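Local coordinates for Alpha/beta hydrolase (Paenibacillus sp. VTT E-133280, PDB 6TJ2), which is an extracellular alpha/beta-hydrolase that probably cleaves methyl salicylate to salicylic acid, as its homologue tobacco salicylic acid binding protein 2 does, at residues T46-H51 with F111-H116; D101-K106 with Q128-R133; I134-F139 with P225-Y230. One frame throughout, in Å; residues are numbered along the deposited sequence.

Overall arrangement
Contacts 1 and 3 lie in the parallel sheet of the alpha/beta-hydrolase fold, strand order 2-1-3-4-5-6, their centres about 9 Å apart. Contact 1 pairs strand 46-50 with the central strand 111-117; contact 3 pairs strand 134-139 with strand 226-231. The two meet where strands 111-117 and 134-139 run side by side. Contact 2 sits about 12 Å from contact 1 and 16 Å from contact 3, between the ends of helices 92-105 and 119-129. Along the chain contacts 1 and 2 interlock, their segments alternating, and both close before contact 3 opens. Contact 1 holds the strand leading to the presumed nucleophile elbow, contact 3 continues the sheet beyond, and contact 2 joins the preceding and following helices.

Contact 1 (T46-H51 with F111-H116); sequences TFVLIH and FILLGH
Two neighbouring parallel strands of the alpha/beta-hydrolase sheet meet here, 46-50 and 111-116, the second of which holds Gly115, the first residue of the probable GxSxG nucleophile elbow that continues to Ser117 and Gly119. Five backbone hydrogen bonds close the pair, from Ile112 N to Thr46 O (2.7 Å) down to His116 N to Ile50 O (3.1 Å). Phe47 pairs with Ile112 and Leu49 with Leu114, all four side chains on one face. There the Ile112 CD1 methyl lies over the Phe47 ring, 4.0 Å from its centroid, a CH-pi contact offset toward the rim. Further on, Leu49 and Leu114 run side by side in the same direction, Leu49 CD2 resting 3.9 Å from Leu114 CB. The other face carries Val48, Ile50 and Leu113. Phe111 has its CG between the backbone N and the carbonyl carbon (chi1 60°), which turns the ring face toward Val48; Val48 CG2 stands over that face, 3.6 Å from Phe111 CD1. Leu113 CD1 reaches across to both neighbours, 3.9 Å from Val48 CG1 and 4.0 Å from Ile50 CG1. Gly115, paired with Ile50, turns its CA hydrogen to Ile50 O in a CA-H...O contact. Beyond the strand end His51 turns away, its NE2 bonded to Glu78, while the ring of His116 meets that of His264, the presumed triad histidine. Strand 73-75 bonds to the outer edge of strand 46-50 and strand 134-139 to that of 111-116, while helix 119-129 packs against Ile50 and Leu113.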
loop_
_atom_site.group_PDB
_atom_site.type_symbol
_atom_site.label_atom_id
_atom_site.label_comp_id
_atom_site.label_asym_id
_atom_site.label_seq_id
_atom_site.Cartn_x
_atom_site.Cartn_y
_atom_site.Cartn_z
ATOM N N THR A 46 12.561 -26.438 6.504
ATOM C CA THR A 46 12.960 -26.989 5.213
ATOM C C THR A 46 12.084 -26.286 4.183
ATOM O O THR A 46 10.850 -26.339 4.301
ATOM C CB THR A 46 12.794 -28.496 5.154
ATOM O OG1 THR A 46 13.725 -29.037 6.109
ATOM C CG2 THR A 46 13.074 -29.070 3.784
ATOM N N PHE A 47 12.683 -25.666 3.203
ATOM C CA PHE A 47 11.993 -24.971 2.081
ATOM C C PHE A 47 12.179 -25.786 0.815
ATOM O O PHE A 47 13.302 -26.249 0.489
ATOM C CB PHE A 47 12.621 -23.599 1.869
ATOM C CG PHE A 47 12.290 -22.617 2.945
ATOM C CD1 PHE A 47 11.214 -21.723 2.803
ATOM C CD2 PHE A 47 13.133 -22.488 4.031
ATOM C CE1 PHE A 47 10.952 -20.801 3.810
ATOM C CE2 PHE A 47 12.882 -21.537 5.006
ATOM C CZ PHE A 47 11.800 -20.693 4.874
ATOM N N VAL A 48 11.127 -25.866 0.025
ATOM C CA VAL A 48 11.149 -26.283 -1.395
ATOM C C VAL A 48 10.711 -25.064 -2.199
ATOM O O VAL A 48 9.535 -24.660 -2.075
ATOM C CB VAL A 48 10.258 -27.503 -1.651
ATOM C CG1 VAL A 48 10.242 -27.864 -3.121
ATOM C CG2 VAL A 48 10.717 -28.728 -0.850
ATOM N N LEU A 49 11.628 -24.469 -2.949
ATOM C CA LEU A 49 11.416 -23.186 -3.647
ATOM C C LEU A 49 11.127 -23.472 -5.111
ATOM O O LEU A 49 11.961 -24.123 -5.742
ATOM C CB LEU A 49 12.600 -22.248 -3.520
ATOM C CG LEU A 49 13.110 -22.016 -2.095
ATOM C CD1 LEU A 49 14.280 -21.085 -2.142
ATOM C CD2 LEU A 49 12.029 -21.415 -1.203
ATOM N N ILE A 50 10.008 -22.983 -5.604
ATOM C CA ILE A 50 9.516 -23.194 -6.997
ATOM C C ILE A 50 9.548 -21.869 -7.723
ATOM O O ILE A 50 8.764 -20.962 -7.396
ATOM C CB ILE A 50 8.124 -23.820 -6.967
ATOM C CG1 ILE A 50 8.042 -25.080 -6.095
ATOM C CG2 ILE A 50 7.659 -24.038 -8.409
ATOM C CD1 ILE A 50 9.033 -26.180 -6.508
ATOM N N HIS A 51 10.442 -21.758 -8.697
ATOM C CA HIS A 51 10.544 -20.551 -9.519
ATOM C C HIS A 51 9.312 -20.417 -10.422
ATOM O O HIS A 51 8.579 -21.395 -10.632
ATOM C CB HIS A 51 11.826 -20.497 -10.321
ATOM C CG HIS A 51 11.940 -21.507 -11.433
ATOM N ND1 HIS A 51 11.265 -21.360 -12.629
ATOM C CD2 HIS A 51 12.594 -22.684 -11.510
ATOM C CE1 HIS A 51 11.558 -22.385 -13.424
ATOM N NE2 HIS A 51 12.358 -23.216 -12.767
ATOM N N PHE A 111 7.743 -29.798 5.008
ATOM C CA PHE A 111 8.462 -28.692 4.370
ATOM C C PHE A 111 7.487 -27.544 4.065
ATOM O O PHE A 111 6.262 -27.685 3.930
ATOM C CB PHE A 111 9.240 -29.163 3.138
ATOM C CG PHE A 111 8.437 -29.771 2.038
ATOM C CD1 PHE A 111 7.722 -29.002 1.105
ATOM C CD2 PHE A 111 8.391 -31.141 1.915
ATOM C CE1 PHE A 111 7.020 -29.623 0.088
ATOM C CE2 PHE A 111 7.643 -31.743 0.930
ATOM C CZ PHE A 111 6.944 -30.995 0.019
ATOM N N ILE A 112 8.139 -26.418 3.880
ATOM C CA ILE A 112 7.468 -25.172 3.418
ATOM C C ILE A 112 7.539 -25.179 1.903
ATOM O O ILE A 112 8.660 -25.153 1.353
ATOM C CB ILE A 112 8.162 -23.937 4.003
ATOM C CG1 ILE A 112 8.197 -24.011 5.532
ATOM C CG2 ILE A 112 7.465 -22.677 3.521
ATOM C CD1 ILE A 112 9.096 -23.106 6.157
ATOM N N LEU A 113 6.405 -25.218 1.218
ATOM C CA LEU A 113 6.382 -25.229 -0.256
ATOM C C LEU A 113 6.147 -23.782 -0.664
ATOM O O LEU A 113 5.038 -23.240 -0.385
ATOM C CB LEU A 113 5.280 -26.155 -0.748
ATOM C CG LEU A 113 5.187 -26.279 -2.276
ATOM C CD1 LEU A 113 6.498 -26.831 -2.847
ATOM C CD2 LEU A 113 3.986 -27.179 -2.622
ATOM N N LEU A 114 7.132 -23.158 -1.300
ATOM C CA LEU A 114 7.097 -21.702 -1.614
ATOM C C LEU A 114 7.198 -21.522 -3.103
ATOM O O LEU A 114 8.152 -22.065 -3.698
ATOM C CB LEU A 114 8.209 -21.016 -0.832
ATOM C CG LEU A 114 8.261 -19.482 -0.906
ATOM C CD1 LEU A 114 8.945 -18.948 0.356
ATOM C CD2 LEU A 114 8.932 -18.990 -2.165
ATOM N N GLY A 115 6.299 -20.764 -3.699
ATOM C CA GLY A 115 6.317 -20.486 -5.147
ATOM C C GLY A 115 6.354 -19.014 -5.407
ATOM O O GLY A 115 5.765 -18.240 -4.646
ATOM N N HIS A 116 7.074 -18.606 -6.444
ATOM C CA HIS A 116 7.146 -17.230 -6.973
ATOM C C HIS A 116 6.449 -17.180 -8.307
ATOM O O HIS A 116 6.610 -18.122 -9.094
ATOM C CB HIS A 116 8.586 -16.790 -7.034
ATOM C CG HIS A 116 8.826 -15.425 -7.549
ATOM N ND1 HIS A 116 9.063 -15.177 -8.843
ATOM C CD2 HIS A 116 8.886 -14.227 -6.907
ATOM C CE1 HIS A 116 9.328 -13.891 -9.012
ATOM N NE2 HIS A 116 9.245 -13.310 -7.844
#

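Contact 2 (D101-K106 with Q128-R133); sequences DYIKQK and QQVPDR
Ile103, on the last turns of helix 92-105, meets Arg133 and Val130 in the turn that follows helix 119-129. Its CG2 methyl presses on a single methylene of the arginine, 3.5 Å from Arg133 CD, and the two side chains run antiparallel alongside one another. The other branch of Ile103, ending in CD1, extends to Val130 and comes no nearer than 4.5 Å to Val130 CG2, a loose apolar touch. Arg133 is extended from CG to NE, which carries the guanidinium past Ile103 toward the end of that helix. There NH1 forms a salt bridge with Asp107 and a hydrogen bond with Leu108 O, holding the group just beyond the helix end.

Next comes Lys104, exposed, with its chain straight beyond CG. Its CE passes 4.2 Å from Val130 CG1, and the ammonium group continues to a water that accepts from Lys104 NZ (3.1 Å) and donates to Gln129 O (2.8 Å). A second water donates to Lys104 O at 2.7 Å and takes a weak bond from Arg133 NH2. In this way both the backbone and the side chain of Lys104 are linked to the opposite segment through water.

No direct hydrogen bond crosses the contact. The cations Lys104 NZ and Arg133 NH2 stay 6.8 Å apart, and the carboxylate of Asp107 probably offsets the charge of the arginine. The chemistry is therefore that of the end of helix 92-105 and the turn after helix 119-129 meeting over a small hydrophobic patch that includes Arg133 CD, with water bridging the polar groups around it, weakly on the Arg133 NH2 arm.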
loop_
_atom_site.group_PDB
_atom_site.type_symbol
_atom_site.label_atom_id
_atom_site.label_comp_id
_atom_site.label_asym_id
_atom_site.label_seq_id
_atom_site.Cartn_x
_atom_site.Cartn_y
_atom_site.Cartn_z
ATOM N N ASP A 101 7.560 -35.693 -8.479
ATOM C CA ASP A 101 8.558 -36.797 -8.543
ATOM C C ASP A 101 9.817 -36.394 -7.788
ATOM O O ASP A 101 10.431 -37.252 -7.149
ATOM C CB ASP A 101 8.854 -37.171 -9.982
ATOM C CG ASP A 101 7.746 -37.921 -10.717
ATOM O OD1 ASP A 101 6.849 -38.447 -10.047
ATOM O OD2 ASP A 101 7.877 -37.949 -11.968
ATOM N N TYR A 102 10.245 -35.144 -7.868
ATOM C CA TYR A 102 11.459 -34.691 -7.131
ATOM C C TYR A 102 11.209 -34.856 -5.639
ATOM O O TYR A 102 12.082 -35.403 -4.889
ATOM C CB TYR A 102 11.742 -33.235 -7.530
ATOM C CG TYR A 102 12.836 -32.565 -6.763
ATOM C CD1 TYR A 102 14.113 -32.463 -7.292
ATOM C CD2 TYR A 102 12.559 -31.934 -5.558
ATOM C CE1 TYR A 102 15.120 -31.825 -6.590
ATOM C CE2 TYR A 102 13.552 -31.297 -4.853
ATOM C CZ TYR A 102 14.833 -31.213 -5.384
ATOM O OH TYR A 102 15.842 -30.529 -4.721
ATOM N N ILE A 103 10.058 -34.429 -5.151
ATOM C CA ILE A 103 9.673 -34.511 -3.717
ATOM C C ILE A 103 9.630 -35.984 -3.299
ATOM O O ILE A 103 10.205 -36.327 -2.242
ATOM C CB ILE A 103 8.326 -33.810 -3.479
ATOM C CG1 ILE A 103 8.497 -32.299 -3.591
ATOM C CG2 ILE A 103 7.698 -34.190 -2.150
ATOM C CD1 ILE A 103 7.235 -31.526 -3.845
ATOM N N LYS A 104 9.085 -36.871 -4.115
ATOM C CA LYS A 104 8.927 -38.293 -3.711
ATOM C C LYS A 104 10.296 -38.946 -3.735
ATOM O O LYS A 104 10.610 -39.737 -2.831
ATOM C CB LYS A 104 7.963 -39.010 -4.645
ATOM C CG LYS A 104 6.544 -38.584 -4.407
ATOM C CD LYS A 104 5.654 -39.225 -5.418
ATOM C CE LYS A 104 4.208 -39.024 -5.076
ATOM N NZ LYS A 104 3.413 -39.702 -6.126
ATOM N N GLN A 105 11.122 -38.621 -4.692
ATOM C CA GLN A 105 12.425 -39.327 -4.857
ATOM C C GLN A 105 13.336 -38.966 -3.692
ATOM O O GLN A 105 14.070 -39.851 -3.231
ATOM C CB GLN A 105 13.088 -38.973 -6.185
ATOM C CG GLN A 105 12.450 -39.714 -7.364
ATOM C CD GLN A 105 12.728 -39.126 -8.734
ATOM O OE1 GLN A 105 13.579 -38.251 -8.903
ATOM N NE2 GLN A 105 11.990 -39.584 -9.736
ATOM N N LYS A 106 13.278 -37.735 -3.207
ATOM C CA LYS A 106 14.071 -37.323 -2.022
ATOM C C LYS A 106 13.297 -37.600 -0.748
ATOM O O LYS A 106 13.843 -37.294 0.349
ATOM C CB LYS A 106 14.493 -35.879 -2.175
ATOM C CG LYS A 106 15.487 -35.611 -3.288
ATOM C CD LYS A 106 15.953 -34.193 -3.265
ATOM C CE LYS A 106 16.950 -33.796 -4.324
ATOM N NZ LYS A 106 18.244 -34.480 -4.123
ATOM N N GLN A 128 -1.937 -30.611 -4.246
ATOM C CA GLN A 128 -3.091 -31.552 -4.443
ATOM C C GLN A 128 -2.654 -32.997 -4.373
ATOM O O GLN A 128 -3.505 -33.884 -4.073
ATOM C CB GLN A 128 -3.751 -31.277 -5.800
ATOM C CG GLN A 128 -4.393 -29.929 -5.767
ATOM C CD GLN A 128 -5.246 -29.610 -6.960
ATOM O OE1 GLN A 128 -4.934 -29.953 -8.114
ATOM N NE2 GLN A 128 -6.198 -28.797 -6.714
ATOM N N GLN A 129 -1.427 -33.291 -4.752
ATOM C CA GLN A 129 -0.918 -34.665 -4.895
ATOM C C GLN A 129 -0.135 -35.108 -3.679
ATOM O O GLN A 129 -0.106 -36.329 -3.447
ATOM C CB GLN A 129 -0.046 -34.720 -6.148
ATOM C CG GLN A 129 -0.878 -34.534 -7.399
ATOM C CD GLN A 129 -0.098 -34.891 -8.627
ATOM O OE1 GLN A 129 0.684 -35.861 -8.651
ATOM N NE2 GLN A 129 -0.353 -34.102 -9.662
ATOM N N VAL A 130 0.484 -34.201 -2.907
ATOM C CA VAL A 130 1.314 -34.578 -1.730
ATOM C C VAL A 130 0.923 -33.765 -0.515
ATOM O O VAL A 130 1.773 -33.280 0.227
ATOM C CB VAL A 130 2.818 -34.474 -2.039
ATOM C CG1 VAL A 130 3.230 -35.510 -3.076
ATOM C CG2 VAL A 130 3.282 -33.094 -2.482
ATOM N N PRO A 131 -0.384 -33.646 -0.197
ATOM C CA PRO A 131 -0.780 -32.751 0.877
ATOM C C PRO A 131 -0.223 -33.090 2.260
ATOM O O PRO A 131 0.047 -32.233 3.078
ATOM C CB PRO A 131 -2.303 -32.900 0.919
ATOM C CG PRO A 131 -2.597 -34.210 0.219
ATOM C CD PRO A 131 -1.542 -34.259 -0.877
ATOM N N ASP A 132 -0.038 -34.375 2.494
ATOM C CA ASP A 132 0.400 -34.854 3.819
ATOM C C ASP A 132 1.877 -34.544 3.988
ATOM O O ASP A 132 2.367 -34.718 5.116
ATOM C CB ASP A 132 0.085 -36.345 4.027
ATOM C CG ASP A 132 -1.418 -36.646 4.159
ATOM O OD1 ASP A 132 -2.222 -35.683 4.404
ATOM O OD2 ASP A 132 -1.807 -37.844 3.988
ATOM N N ARG A 133 2.606 -34.100 2.951
ATOM C CA ARG A 133 4.063 -33.801 3.045
ATOM C C ARG A 133 4.323 -32.322 3.402
ATOM O O ARG A 133 5.464 -31.985 3.667
ATOM C CB ARG A 133 4.793 -34.148 1.752
ATOM C CG ARG A 133 4.839 -35.630 1.456
ATOM C CD ARG A 133 5.635 -35.855 0.202
ATOM N NE ARG A 133 5.630 -37.283 -0.113
ATOM C CZ ARG A 133 6.573 -38.130 0.227
ATOM N NH1 ARG A 133 7.652 -37.745 0.872
ATOM N NH2 ARG A 133 6.394 -39.409 -0.075
HETATM O O HOH W 1 8.853 -40.987 -1.195
HETATM O O HOH W 2 0.955 -38.620 -4.644
#

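Contact 3 (I134-F139 with P225-Y230); sequences IKRIVF and PKSYLY
Strand 136-139 runs parallel to strand 226-230 at a 24° angle, and four backbone hydrogen bonds pass between them, Ile137 N to Pro225 O (3.0 Å), Ser227 N to Ile137 O, Phe139 N to Ser227 O and Leu229 N to Phe139 O (2.8 Å). These are adjacent strands of the alpha/beta-hydrolase sheet, and the long connection between them, residues 140-224, is rich in helix, from helix 157-170 to helix 217-221. Arg136 reaches over the neighbouring strand: CG lies anti to the backbone N (chi1 179°), and a bend at chi3 brings the guanidinium to Pro225, the two side chains crossing at about a right angle. Pro225 CB sits over one face of that group, 3.3 Å from Arg136 NH2. Arg136 NH1 donates to Ser227 OG at 3.1 Å, the hydroxyl lying 21° out of the guanidinium plane, and it also forms a salt bridge with Asp184 of the second subunit, so this buried arginine joins sheet and subunit interface. Ser227 OG is bonded in addition to Ala282 O, which ties the arginine's partner to helix 272-283.

Beside Ser227 on the same face, Val138 packs its CG2 4.1 Å from Ser227 CB. The opposite face carries Ile137, Lys226, Phe139 and Tyr228. Helix 119-129 covers Ile137 and Phe139 there, and helix 244-250 packs on Tyr228, whose hydroxyl reaches Ala142 O. The Tyr228 ring has Phe139 O over one face, offset toward the rim, and Phe139 CB approaches to 3.5 Å from Tyr228 CD2. The Phe139 ring turns its own edge to the backbone, where Phe139 CD2 lies 3.9 Å from Ser227 O, in the plane of the ring.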
loop_
_atom_site.group_PDB
_atom_site.type_symbol
_atom_site.label_atom_id
_atom_site.label_comp_id
_atom_site.label_asym_id
_atom_site.label_seq_id
_atom_site.Cartn_x
_atom_site.Cartn_y
_atom_site.Cartn_z
ATOM N N ILE A 134 3.305 -31.477 3.373
ATOM C CA ILE A 134 3.506 -30.011 3.369
ATOM C C ILE A 134 3.117 -29.413 4.721
ATOM O O ILE A 134 1.969 -29.634 5.174
ATOM C CB ILE A 134 2.717 -29.404 2.203
ATOM C CG1 ILE A 134 3.198 -29.942 0.850
ATOM C CG2 ILE A 134 2.812 -27.885 2.265
ATOM C CD1 ILE A 134 2.233 -29.641 -0.262
ATOM N N LYS A 135 4.040 -28.685 5.317
ATOM C CA LYS A 135 3.804 -27.952 6.576
ATOM C C LYS A 135 2.996 -26.664 6.332
ATOM O O LYS A 135 2.123 -26.318 7.135
ATOM C CB LYS A 135 5.149 -27.674 7.253
ATOM C CG LYS A 135 5.109 -26.869 8.551
ATOM C CD LYS A 135 6.465 -26.283 8.907
ATOM C CE LYS A 135 7.196 -26.911 10.055
ATOM N NZ LYS A 135 6.307 -27.075 11.236
ATOM N N ARG A 136 3.349 -25.915 5.287
ATOM C CA ARG A 136 2.789 -24.574 5.004
ATOM C C ARG A 136 3.088 -24.270 3.543
ATOM O O ARG A 136 4.144 -24.696 3.032
ATOM C CB ARG A 136 3.388 -23.537 5.963
ATOM C CG ARG A 136 2.910 -22.105 5.757
ATOM C CD ARG A 136 3.323 -21.157 6.875
ATOM N NE ARG A 136 2.566 -21.338 8.076
ATOM C CZ ARG A 136 1.426 -20.660 8.387
ATOM N NH1 ARG A 136 0.832 -19.695 7.649
ATOM N NH2 ARG A 136 0.842 -20.980 9.532
ATOM N N ILE A 137 2.179 -23.567 2.906
ATOM C CA ILE A 137 2.318 -23.155 1.488
ATOM C C ILE A 137 2.492 -21.649 1.458
ATOM O O ILE A 137 1.658 -20.917 2.056
ATOM C CB ILE A 137 1.124 -23.617 0.675
ATOM C CG1 ILE A 137 0.876 -25.119 0.782
ATOM C CG2 ILE A 137 1.305 -23.169 -0.751
ATOM C CD1 ILE A 137 -0.495 -25.522 0.222
ATOM N N VAL A 138 3.556 -21.160 0.843
ATOM C CA VAL A 138 3.883 -19.723 0.814
ATOM C C VAL A 138 3.821 -19.256 -0.623
ATOM O O VAL A 138 4.579 -19.769 -1.468
ATOM C CB VAL A 138 5.246 -19.420 1.460
ATOM C CG1 VAL A 138 5.563 -17.939 1.357
ATOM C CG2 VAL A 138 5.260 -19.893 2.904
ATOM N N PHE A 139 2.973 -18.308 -0.884
ATOM C CA PHE A 139 2.889 -17.623 -2.181
ATOM C C PHE A 139 3.711 -16.360 -2.105
ATOM O O PHE A 139 3.364 -15.458 -1.328
ATOM C CB PHE A 139 1.443 -17.283 -2.512
ATOM C CG PHE A 139 0.597 -18.493 -2.790
ATOM C CD1 PHE A 139 0.258 -18.825 -4.095
ATOM C CD2 PHE A 139 0.132 -19.308 -1.791
ATOM C CE1 PHE A 139 -0.492 -19.955 -4.363
ATOM C CE2 PHE A 139 -0.614 -20.440 -2.040
ATOM C CZ PHE A 139 -0.885 -20.782 -3.344
ATOM N N PRO A 225 -1.962 -24.595 6.228
ATOM C CA PRO A 225 -1.806 -23.163 6.415
ATOM C C PRO A 225 -1.097 -22.493 5.226
ATOM O O PRO A 225 -0.264 -23.124 4.546
ATOM C CB PRO A 225 -0.914 -23.023 7.647
ATOM C CG PRO A 225 -0.816 -24.361 8.288
ATOM C CD PRO A 225 -1.277 -25.354 7.263
ATOM N N LYS A 226 -1.530 -21.286 4.905
ATOM C CA LYS A 226 -0.981 -20.498 3.793
ATOM C C LYS A 226 -0.446 -19.177 4.279
ATOM O O LYS A 226 -0.999 -18.579 5.225
ATOM C CB LYS A 226 -2.070 -20.236 2.761
ATOM C CG LYS A 226 -2.613 -21.511 2.096
ATOM C CD LYS A 226 -3.979 -21.355 1.458
ATOM C CE LYS A 226 -5.064 -21.675 2.462
ATOM N NZ LYS A 226 -5.257 -23.148 2.487
ATOM N N SER A 227 0.557 -18.678 3.575
ATOM C CA SER A 227 1.083 -17.314 3.708
ATOM C C SER A 227 1.208 -16.670 2.358
ATOM O O SER A 227 1.356 -17.381 1.327
ATOM C CB SER A 227 2.435 -17.300 4.376
ATOM O OG SER A 227 2.379 -17.935 5.639
ATOM N N TYR A 228 1.179 -15.356 2.348
ATOM C CA TYR A 228 1.456 -14.566 1.147
ATOM C C TYR A 228 2.506 -13.562 1.511
ATOM O O TYR A 228 2.295 -12.719 2.416
ATOM C CB TYR A 228 0.203 -13.884 0.588
ATOM C CG TYR A 228 0.330 -13.498 -0.872
ATOM C CD1 TYR A 228 1.065 -12.391 -1.275
ATOM C CD2 TYR A 228 -0.248 -14.278 -1.877
ATOM C CE1 TYR A 228 1.271 -12.084 -2.596
ATOM C CE2 TYR A 228 -0.051 -13.966 -3.218
ATOM C CZ TYR A 228 0.742 -12.909 -3.566
ATOM O OH TYR A 228 0.947 -12.629 -4.903
ATOM N N LEU A 229 3.649 -13.634 0.828
ATOM C CA LEU A 229 4.783 -12.715 0.964
ATOM C C LEU A 229 4.756 -11.762 -0.224
ATOM O O LEU A 229 4.848 -12.213 -1.359
ATOM C CB LEU A 229 6.083 -13.549 1.060
ATOM C CG LEU A 229 7.367 -12.709 1.055
ATOM C CD1 LEU A 229 7.422 -11.631 2.143
ATOM C CD2 LEU A 229 8.607 -13.618 1.126
ATOM N N TYR A 230 4.574 -10.470 0.044
ATOM C CA TYR A 230 4.372 -9.438 -0.965
ATOM C C TYR A 230 5.424 -8.387 -0.884
ATOM O O TYR A 230 5.620 -7.841 0.222
ATOM C CB TYR A 230 2.985 -8.815 -0.776
ATOM C CG TYR A 230 2.666 -7.696 -1.724
ATOM C CD1 TYR A 230 2.336 -6.465 -1.216
ATOM C CD2 TYR A 230 2.728 -7.852 -3.099
ATOM C CE1 TYR A 230 1.968 -5.434 -2.053
ATOM C CE2 TYR A 230 2.439 -6.792 -3.943
ATOM C CZ TYR A 230 2.046 -5.598 -3.415
ATOM O OH TYR A 230 1.706 -4.584 -4.318
#